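Local structure of putative carbohydrate-active enzyme (Uncultured organism, 5WH8) at residues M34-L39 with R64-T69; I105-V110 with L143-N148. The protein probably hydrolyses O-glycosidic bonds in cellulose, this chain being the glycoside hydrolase family 5 catalytic domain of a longer, multi-modular protein. All coordinates share one frame; numbering follows the deposited sequence.

Contact 1: M34-L39 with R64-T69. With EDO (1,2-ethanediol), chain M.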
ATOM      1  N   MET A  34       3.158   0.161   7.172  1.00  8.15           N
ATOM      2  CA  MET A  34       4.399   0.683   6.581  1.00  8.74           C
ATOM      3  C   MET A  34       4.601   0.168   5.170  1.00  7.58           C
ATOM      4  O   MET A  34       4.201  -0.948   4.840  1.00  7.95           O
ATOM      5  CB  MET A  34       5.625   0.278   7.405  1.00  9.44           C
ATOM      6  CG  MET A  34       5.679   0.849   8.809  1.00  8.88           C
ATOM      7  SD  MET A  34       5.824   2.657   8.853  1.00 10.34           S
ATOM      8  CE  MET A  34       7.403   2.959   8.038  1.00 11.79           C
ATOM      9  N   SER A  35       5.209   1.010   4.346  1.00  7.39           N
ATOM     10  CA  SER A  35       5.680   0.648   3.000  1.00  6.73           C
ATOM     11  C   SER A  35       7.179   0.371   2.958  1.00  8.99           C
ATOM     12  O   SER A  35       7.968   1.061   3.602  1.00 10.24           O
ATOM     13  CB  SER A  35       5.378   1.773   2.000  1.00  8.99           C
ATOM     14  OG  SER A  35       5.705   1.409   0.661  1.00  9.41           O
ATOM     15  N   SER A  36       7.578  -0.615   2.155  1.00  9.77           N
ATOM     16  CA  SER A  36       8.979  -0.731   1.772  1.00  8.22           C
ATOM     17  C   SER A  36       9.385   0.478   0.958  1.00  8.93           C
ATOM     18  O   SER A  36       8.540   1.183   0.377  1.00  9.88           O
ATOM     19  CB  SER A  36       9.237  -2.014   0.953  1.00  9.15           C
ATOM     20  OG  SER A  36       8.753  -1.907  -0.382  1.00  9.58           O
ATOM     21  N   HIS A  37      10.690   0.710   0.880  1.00 10.52           N
ATOM     22  CA  HIS A  37      11.273   1.577  -0.147  1.00  9.52           C
ATOM     23  C   HIS A  37      11.534   0.637  -1.349  1.00 10.40           C
ATOM     24  O   HIS A  37      10.935  -0.445  -1.421  1.00 11.70           O
ATOM     25  CB  HIS A  37      12.547   2.242   0.414  1.00 10.08           C
ATOM     26  CG  HIS A  37      12.974   3.515  -0.256  1.00 11.44           C
ATOM     27  ND1 HIS A  37      13.408   3.572  -1.561  1.00 11.81           N
ATOM     28  CD2 HIS A  37      13.112   4.771   0.240  1.00 12.82           C
ATOM     29  CE1 HIS A  37      13.766   4.816  -1.854  1.00 15.73           C
ATOM     30  NE2 HIS A  37      13.586   5.564  -0.779  1.00 15.89           N
ATOM     31  N   GLY A  38      12.385   1.003  -2.297  1.00 13.35           N
ATOM     32  CA  GLY A  38      12.685   0.096  -3.398  1.00 15.06           C
ATOM     33  C   GLY A  38      13.262  -1.228  -2.910  1.00 11.21           C
ATOM     34  O   GLY A  38      14.249  -1.243  -2.194  1.00 12.74           O
ATOM     35  N   LEU A  39      12.648  -2.354  -3.285  1.00 15.60           N
ATOM     36  CA  LEU A  39      13.117  -3.659  -2.789  1.00 14.85           C
ATOM     37  C   LEU A  39      14.554  -3.982  -3.231  1.00 17.92           C
ATOM     38  O   LEU A  39      15.338  -4.517  -2.440  1.00 15.47           O
ATOM     39  CB  LEU A  39      12.161  -4.776  -3.235  1.00 13.01           C
ATOM     40  CG  LEU A  39      10.727  -4.609  -2.714  1.00 12.37           C
ATOM     41  CD1 LEU A  39       9.770  -5.541  -3.423  1.00 13.69           C
ATOM     42  CD2 LEU A  39      10.636  -4.810  -1.183  1.00 14.49           C
ATOM     43  N   ARG A  64       3.449  -2.981   2.776  1.00  6.38           N
ATOM     44  CA  ARG A  64       3.359  -2.770   1.330  1.00  7.41           C
ATOM     45  C   ARG A  64       4.704  -3.048   0.657  1.00  8.57           C
ATOM     46  O   ARG A  64       5.730  -2.512   1.058  1.00  9.81           O
ATOM     47  CB  ARG A  64       2.888  -1.334   1.063  1.00  7.53           C
ATOM     48  CG  ARG A  64       2.894  -0.889  -0.394  1.00  8.19           C
ATOM     49  CD  ARG A  64       2.402   0.524  -0.406  1.00  9.18           C
ATOM     50  NE  ARG A  64       2.131   1.185  -1.680  1.00  8.37           N
ATOM     51  CZ  ARG A  64       2.807   2.223  -2.175  1.00  8.82           C
ATOM     52  NH1 ARG A  64       3.930   2.674  -1.624  1.00  9.03           N
ATOM     53  NH2 ARG A  64       2.362   2.806  -3.267  1.00  8.79           N
ATOM     54  N   LEU A  65       4.650  -3.886  -0.381  1.00  9.00           N
ATOM     55  CA  LEU A  65       5.799  -4.260  -1.182  1.00  8.92           C
ATOM     56  C   LEU A  65       5.832  -3.366  -2.418  1.00  7.86           C
ATOM     57  O   LEU A  65       5.092  -3.580  -3.374  1.00  9.70           O
ATOM     58  CB  LEU A  65       5.721  -5.754  -1.569  1.00  9.25           C
ATOM     59  CG  LEU A  65       5.599  -6.749  -0.421  1.00 10.11           C
ATOM     60  CD1 LEU A  65       5.361  -8.123  -0.998  1.00 11.59           C
ATOM     61  CD2 LEU A  65       6.807  -6.755   0.463  1.00 14.07           C
ATOM     62  N   ALA A  66       6.696  -2.361  -2.372  1.00  8.68           N
ATOM     63  CA  ALA A  66       6.840  -1.418  -3.483  1.00  8.21           C
ATOM     64  C   ALA A  66       7.782  -2.005  -4.524  1.00 10.05           C
ATOM     65  O   ALA A  66       9.005  -1.959  -4.362  1.00 10.57           O
ATOM     66  CB  ALA A  66       7.372  -0.081  -2.985  1.00  8.93           C
ATOM     67  N   ILE A  67       7.189  -2.548  -5.584  1.00  8.46           N
ATOM     68  CA  ILE A  67       7.920  -3.234  -6.643  1.00  7.12           C
ATOM     69  C   ILE A  67       8.148  -2.247  -7.790  1.00 10.26           C
ATOM     70  O   ILE A  67       7.297  -2.086  -8.655  1.00  9.35           O
ATOM     71  CB  ILE A  67       7.137  -4.472  -7.104  1.00  8.99           C
ATOM     72  CG1 ILE A  67       6.942  -5.434  -5.929  1.00 11.44           C
ATOM     73  CG2 ILE A  67       7.852  -5.197  -8.244  1.00  9.62           C
ATOM     74  CD1 ILE A  67       5.641  -6.147  -5.980  1.00 12.51           C
ATOM     75  N   TYR A  68       9.261  -1.522  -7.738  1.00 11.62           N
ATOM     76  CA  TYR A  68       9.538  -0.531  -8.774  1.00 11.06           C
ATOM     77  C   TYR A  68       9.573  -1.211 -10.124  1.00 10.41           C
ATOM     78  O   TYR A  68      10.131  -2.304 -10.232  1.00 12.61           O
ATOM     79  CB  TYR A  68      10.873   0.164  -8.545  1.00 10.53           C
ATOM     80  CG  TYR A  68      10.818   1.376  -7.641  1.00 11.49           C
ATOM     81  CD1 TYR A  68      10.633   1.234  -6.275  1.00 12.80           C
ATOM     82  CD2 TYR A  68      11.001   2.654  -8.156  1.00 13.22           C
ATOM     83  CE1 TYR A  68      10.622   2.336  -5.444  1.00 13.58           C
ATOM     84  CE2 TYR A  68      10.978   3.757  -7.335  1.00 14.56           C
ATOM     85  CZ  TYR A  68      10.798   3.590  -5.982  1.00 18.64           C
ATOM     86  OH  TYR A  68      10.795   4.705  -5.155  1.00 20.64           O
ATOM     87  N   THR A  69       8.990  -0.582 -11.142  1.00 10.51           N
ATOM     88  CA  THR A  69       9.016  -1.165 -12.472  1.00 12.22           C
ATOM     89  C   THR A  69      10.277  -0.713 -13.198  1.00 14.10           C
ATOM     90  O   THR A  69      10.877  -1.476 -13.963  1.00 12.04           O
ATOM     91  CB  THR A  69       7.757  -0.789 -13.282  1.00 11.84           C
ATOM     92  OG1 THR A  69       7.729   0.622 -13.516  1.00 12.91           O
ATOM     93  CG2 THR A  69       6.493  -1.212 -12.560  1.00 12.82           C
TER
HETATM   94  C1  EDO M 412      12.218   8.644  -2.031  1.00 28.41           C
HETATM   95  O1  EDO M 412      12.281   8.652  -0.594  1.00 23.02           O
HETATM   96  C2  EDO M 412      13.546   9.002  -2.719  1.00 29.27           C
HETATM   97  O2  EDO M 412      14.692   8.432  -2.059  1.00 24.50           O
HETATM   98  O   HOH W   1      11.172  -2.513  -5.668  1.00 20.85           O

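Contact 2: I105-V110 with L143-N148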
ATOM      1  N   ILE A 105       0.177  -5.632   0.743  1.00  9.23           N
ATOM      2  CA  ILE A 105      -0.094  -4.994  -0.548  1.00  7.19           C
ATOM      3  C   ILE A 105       1.030  -5.318  -1.510  1.00  9.16           C
ATOM      4  O   ILE A 105       2.203  -5.026  -1.215  1.00 10.19           O
ATOM      5  CB  ILE A 105      -0.220  -3.466  -0.449  1.00  9.65           C
ATOM      6  CG1 ILE A 105      -1.350  -3.066   0.492  1.00 10.02           C
ATOM      7  CG2 ILE A 105      -0.488  -2.876  -1.820  1.00 10.21           C
ATOM      8  CD1 ILE A 105      -1.415  -1.567   0.792  1.00 11.51           C
ATOM      9  N   ILE A 106       0.666  -5.926  -2.641  1.00  8.48           N
ATOM     10  CA  ILE A 106       1.557  -6.123  -3.776  1.00  7.34           C
ATOM     11  C   ILE A 106       1.386  -4.905  -4.663  1.00  7.59           C
ATOM     12  O   ILE A 106       0.317  -4.722  -5.282  1.00  9.45           O
ATOM     13  CB  ILE A 106       1.213  -7.428  -4.536  1.00 10.69           C
ATOM     14  CG1 ILE A 106       1.346  -8.633  -3.594  1.00 11.81           C
ATOM     15  CG2 ILE A 106       2.118  -7.589  -5.766  1.00 11.49           C
ATOM     16  CD1 ILE A 106       0.966  -9.985  -4.230  1.00 13.58           C
ATOM     17  N   ASP A 107       2.404  -4.044  -4.684  1.00  8.53           N
ATOM     18  CA  ASP A 107       2.312  -2.748  -5.387  1.00  7.62           C
ATOM     19  C   ASP A 107       3.193  -2.718  -6.643  1.00  8.05           C
ATOM     20  O   ASP A 107       4.429  -2.766  -6.566  1.00  8.17           O
ATOM     21  CB  ASP A 107       2.679  -1.640  -4.380  1.00  8.69           C
ATOM     22  CG  ASP A 107       3.169  -0.349  -5.023  1.00 10.19           C
ATOM     23  OD1 ASP A 107       2.714   0.047  -6.119  1.00  9.53           O
ATOM     24  OD2 ASP A 107       4.034   0.296  -4.371  1.00 10.55           O
ATOM     25  N   TRP A 108       2.538  -2.695  -7.807  1.00  8.80           N
ATOM     26  CA  TRP A 108       3.212  -2.507  -9.099  1.00  8.10           C
ATOM     27  C   TRP A 108       3.546  -1.016  -9.206  1.00 11.74           C
ATOM     28  O   TRP A 108       2.696  -0.166  -9.547  1.00 11.36           O
ATOM     29  CB  TRP A 108       2.308  -2.991 -10.230  1.00 10.66           C
ATOM     30  CG  TRP A 108       2.873  -2.926 -11.632  1.00  9.23           C
ATOM     31  CD1 TRP A 108       2.499  -2.062 -12.634  1.00 11.84           C
ATOM     32  CD2 TRP A 108       3.878  -3.786 -12.200  1.00  9.35           C
ATOM     33  NE1 TRP A 108       3.204  -2.337 -13.786  1.00 11.10           N
ATOM     34  CE2 TRP A 108       4.057  -3.387 -13.543  1.00 11.71           C
ATOM     35  CE3 TRP A 108       4.640  -4.848 -11.698  1.00 12.48           C
ATOM     36  CZ2 TRP A 108       4.979  -4.002 -14.387  1.00 10.63           C
ATOM     37  CZ3 TRP A 108       5.545  -5.469 -12.535  1.00 13.25           C
ATOM     38  CH2 TRP A 108       5.718  -5.039 -13.862  1.00 11.85           C
ATOM     39  N   HIS A 109       4.786  -0.693  -8.863  1.00  9.75           N
ATOM     40  CA  HIS A 109       5.139   0.672  -8.438  1.00  8.71           C
ATOM     41  C   HIS A 109       5.628   1.506  -9.609  1.00 13.20           C
ATOM     42  O   HIS A 109       6.822   1.775  -9.725  1.00 12.64           O
ATOM     43  CB  HIS A 109       6.189   0.604  -7.310  1.00  7.30           C
ATOM     44  CG  HIS A 109       6.373   1.877  -6.516  1.00  8.12           C
ATOM     45  ND1 HIS A 109       5.573   2.192  -5.439  1.00  9.05           N
ATOM     46  CD2 HIS A 109       7.311   2.860  -6.577  1.00  8.74           C
ATOM     47  CE1 HIS A 109       5.991   3.314  -4.881  1.00 11.43           C
ATOM     48  NE2 HIS A 109       7.045   3.746  -5.555  1.00 10.44           N
ATOM     49  N   VAL A 110       4.682   1.894 -10.472  1.00  8.36           N
ATOM     50  CA  VAL A 110       4.956   2.814 -11.591  1.00 10.26           C
ATOM     51  C   VAL A 110       5.253   4.214 -11.044  1.00 11.84           C
ATOM     52  O   VAL A 110       4.654   4.635 -10.051  1.00 11.20           O
ATOM     53  CB  VAL A 110       3.789   2.881 -12.600  1.00 14.47           C
ATOM     54  CG1 VAL A 110       3.421   1.511 -13.106  1.00 12.47           C
ATOM     55  CG2 VAL A 110       2.577   3.557 -12.029  1.00 15.09           C
ATOM     56  N   LEU A 143      -3.692  -7.686  -0.986  1.00  9.14           N
ATOM     57  CA  LEU A 143      -4.414  -6.667  -1.759  1.00  9.10           C
ATOM     58  C   LEU A 143      -3.551  -6.335  -2.969  1.00  8.27           C
ATOM     59  O   LEU A 143      -2.329  -6.341  -2.857  1.00  9.79           O
ATOM     60  CB  LEU A 143      -4.688  -5.388  -0.958  1.00 10.28           C
ATOM     61  CG  LEU A 143      -5.592  -5.523   0.274  1.00 10.58           C
ATOM     62  CD1 LEU A 143      -4.778  -5.990   1.462  1.00 11.25           C
ATOM     63  CD2 LEU A 143      -6.268  -4.209   0.628  1.00 10.42           C
ATOM     64  N   TYR A 144      -4.174  -6.033  -4.108  1.00  9.75           N
ATOM     65  CA  TYR A 144      -3.452  -5.810  -5.365  1.00  7.48           C
ATOM     66  C   TYR A 144      -3.478  -4.323  -5.768  1.00  9.62           C
ATOM     67  O   TYR A 144      -4.525  -3.786  -6.148  1.00  9.93           O
ATOM     68  CB  TYR A 144      -4.076  -6.695  -6.479  1.00  9.56           C
ATOM     69  CG  TYR A 144      -4.087  -8.208  -6.202  1.00  9.78           C
ATOM     70  CD1 TYR A 144      -2.986  -8.852  -5.623  1.00 10.86           C
ATOM     71  CD2 TYR A 144      -5.186  -8.990  -6.567  1.00 12.19           C
ATOM     72  CE1 TYR A 144      -2.993 -10.228  -5.421  1.00 13.42           C
ATOM     73  CE2 TYR A 144      -5.209 -10.341  -6.349  1.00 11.53           C
ATOM     74  CZ  TYR A 144      -4.111 -10.961  -5.772  1.00 12.08           C
ATOM     75  OH  TYR A 144      -4.121 -12.326  -5.585  1.00 13.31           O
ATOM     76  N   GLU A 145      -2.328  -3.644  -5.673  1.00  9.27           N
ATOM     77  CA  GLU A 145      -2.210  -2.233  -6.051  1.00  9.21           C
ATOM     78  C   GLU A 145      -1.593  -2.179  -7.455  1.00  9.87           C
ATOM     79  O   GLU A 145      -0.381  -2.345  -7.614  1.00  9.43           O
ATOM     80  CB  GLU A 145      -1.364  -1.469  -5.015  1.00  8.75           C
ATOM     81  CG  GLU A 145      -1.195   0.023  -5.315  1.00  8.29           C
ATOM     82  CD  GLU A 145      -0.485   0.806  -4.222  1.00 10.73           C
ATOM     83  OE1 GLU A 145       0.017   0.187  -3.260  1.00  8.93           O
ATOM     84  OE2 GLU A 145      -0.395   2.051  -4.353  1.00 11.49           O
ATOM     85  N   ILE A 146      -2.435  -1.972  -8.473  1.00  9.47           N
ATOM     86  CA  ILE A 146      -2.067  -2.274  -9.858  1.00  7.84           C
ATOM     87  C   ILE A 146      -1.208  -1.180 -10.553  1.00  9.73           C
ATOM     88  O   ILE A 146      -0.600  -1.476 -11.597  1.00  9.65           O
ATOM     89  CB  ILE A 146      -3.352  -2.605 -10.713  1.00  8.84           C
ATOM     90  CG1 ILE A 146      -4.395  -1.479 -10.626  1.00  9.20           C
ATOM     91  CG2 ILE A 146      -3.950  -3.939 -10.269  1.00 10.66           C
ATOM     92  CD1 ILE A 146      -5.521  -1.584 -11.701  1.00 10.46           C
ATOM     93  N   CYS A 147      -1.159   0.039 -10.008  1.00 11.33           N
ATOM     94  CA  CYS A 147      -0.300   1.128 -10.539  1.00 11.19           C
ATOM     95  C   CYS A 147      -0.127   2.290  -9.543  1.00 13.28           C
ATOM     96  O   CYS A 147      -0.919   3.220  -9.505  1.00 11.93           O
ATOM     97  CB  CYS A 147      -0.849   1.682 -11.876  1.00 12.13           C
ATOM     98  SG  CYS A 147      -2.599   2.152 -11.885  1.00 14.02           S
ATOM     99  N   ASN A 148       0.958   2.238  -8.782  1.00 12.24           N
ATOM    100  CA  ASN A 148       1.281   3.228  -7.732  1.00 11.55           C
ATOM    101  C   ASN A 148       0.853   4.699  -7.970  1.00 10.16           C
ATOM    102  O   ASN A 148      -0.082   5.207  -7.313  1.00  9.14           O
ATOM    103  CB  ASN A 148       2.803   3.163  -7.510  1.00  9.24           C
ATOM    104  CG  ASN A 148       3.337   4.259  -6.602  1.00 10.39           C
ATOM    105  OD1 ASN A 148       2.847   4.453  -5.493  1.00 10.66           O
ATOM    106  ND2 ASN A 148       4.369   4.966  -7.067  1.00 10.60           N
TER

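Contact 1: M34-L39 with R64-T69
S36 N donates to R64 O at 2.9 Å in an almost straight bond (176°), and R64 N returns one to M34 O at 3.0 Å, so R64 is held by both its N and its O to the one strand, straddling S35 in parallel pairing. Where the strands begin to part, a side chain takes over: S36 OG accepts from A66 N at 2.9 Å and gives its own hydrogen to H37 O at 2.8 Å, on a carbonyl lone pair. OG sits between the backbone N and the carbonyl carbon (chi1 75°), which brings it to the A66 amide. On the S35-R64 face, the extended R64 chain runs past S35, and NH1 meets S35 OG at 3.2 Å in the guanidinium plane; its strongest partner is E145, through NE, and NH1 also forms a salt bridge to E237. S35 OG in turn donates to S36 O. Further along, a water accepts from L39 N and Y68 N and donates to A66 O, bridging the diverging chains. L39 CD1 packs on I67 CG1 at 3.8 Å, while G38 CA lies 3.7 Å from Y68 CE1. H37 ND1 accepts from G38 N; H37 NE2 bonds to E278 and, weakly, to an ethanediol probably from the crystallisation liquor. Strand 268-273 flanks strand 32-36 and strand 103-109 flanks strand 62-68; helix 83-100 packs on L39, L65 and I67.

Contact 2: I105-V110 with L143-N148
The carboxamide of N148 lies flat over one face of the H109 imidazole, the two planes 14° apart and ND2 3.2 Å above the ring centre. ND2 also donates to V110 O at 3.0 Å, which fixes the rotation of the amide; its other end, OD1, accepts from R64. CG of N148 is anti to the backbone N (chi1 172°), which lays the amide alongside the imidazole, pointing the same way. The ring is steadied at its edge by ND1 donating to D107 OD2 at 2.7 Å, on the syn side of the carboxylate. Beside it, D107 and E145 run side by side with stacked carboxylates, D107 OD1 and E145 OE1 3.9 Å apart. If both are charged they would tend to repel; R64, in a salt bridge to E145 OE1 and a long, weak ion pair with D107, probably offsets this, and T236 holds E145 OE2. In the backbone, I106 N and W108 N donate to L143 O and E145 O, and E145 N donates to I106 O at 2.9 Å, in regular parallel pairing. Past the last paired residues, W108 O takes N148 N at 3.1 Å and V110 N from opposite faces of its plane, the latter closing an inverse gamma turn at H109. V110 CG2 touches C147 CB at 3.9 Å. On the other sheet face I106 CD1 meets the edge of the Y144 ring. Polar groups gathered at the C-terminal ends of parallel barrel strands are characteristic of a TIM-barrel active site, and N148 begins the Asn-Glu-Pro sequence that, in relatives of family 5, carries the general acid/base.

From the N terminus, contact 1 closes first, when strand 62-68 comes alongside strand 32-36 after the crossover through helix 48-56. The chain then passes through helix 83-100 before contact 2 opens at 105-110 and closes at 143-148, beyond helix 122-135. The two beta-alpha-beta units are thus in series, neither nested nor crossed, and supply the first four strands of the eight-stranded barrel. They are joined edge to edge in the barrel, since strands 62-68 and 103-109 are neighbours. R64 of contact 1 reaches both E145 and N148 of contact 2, while T69 packs on W108.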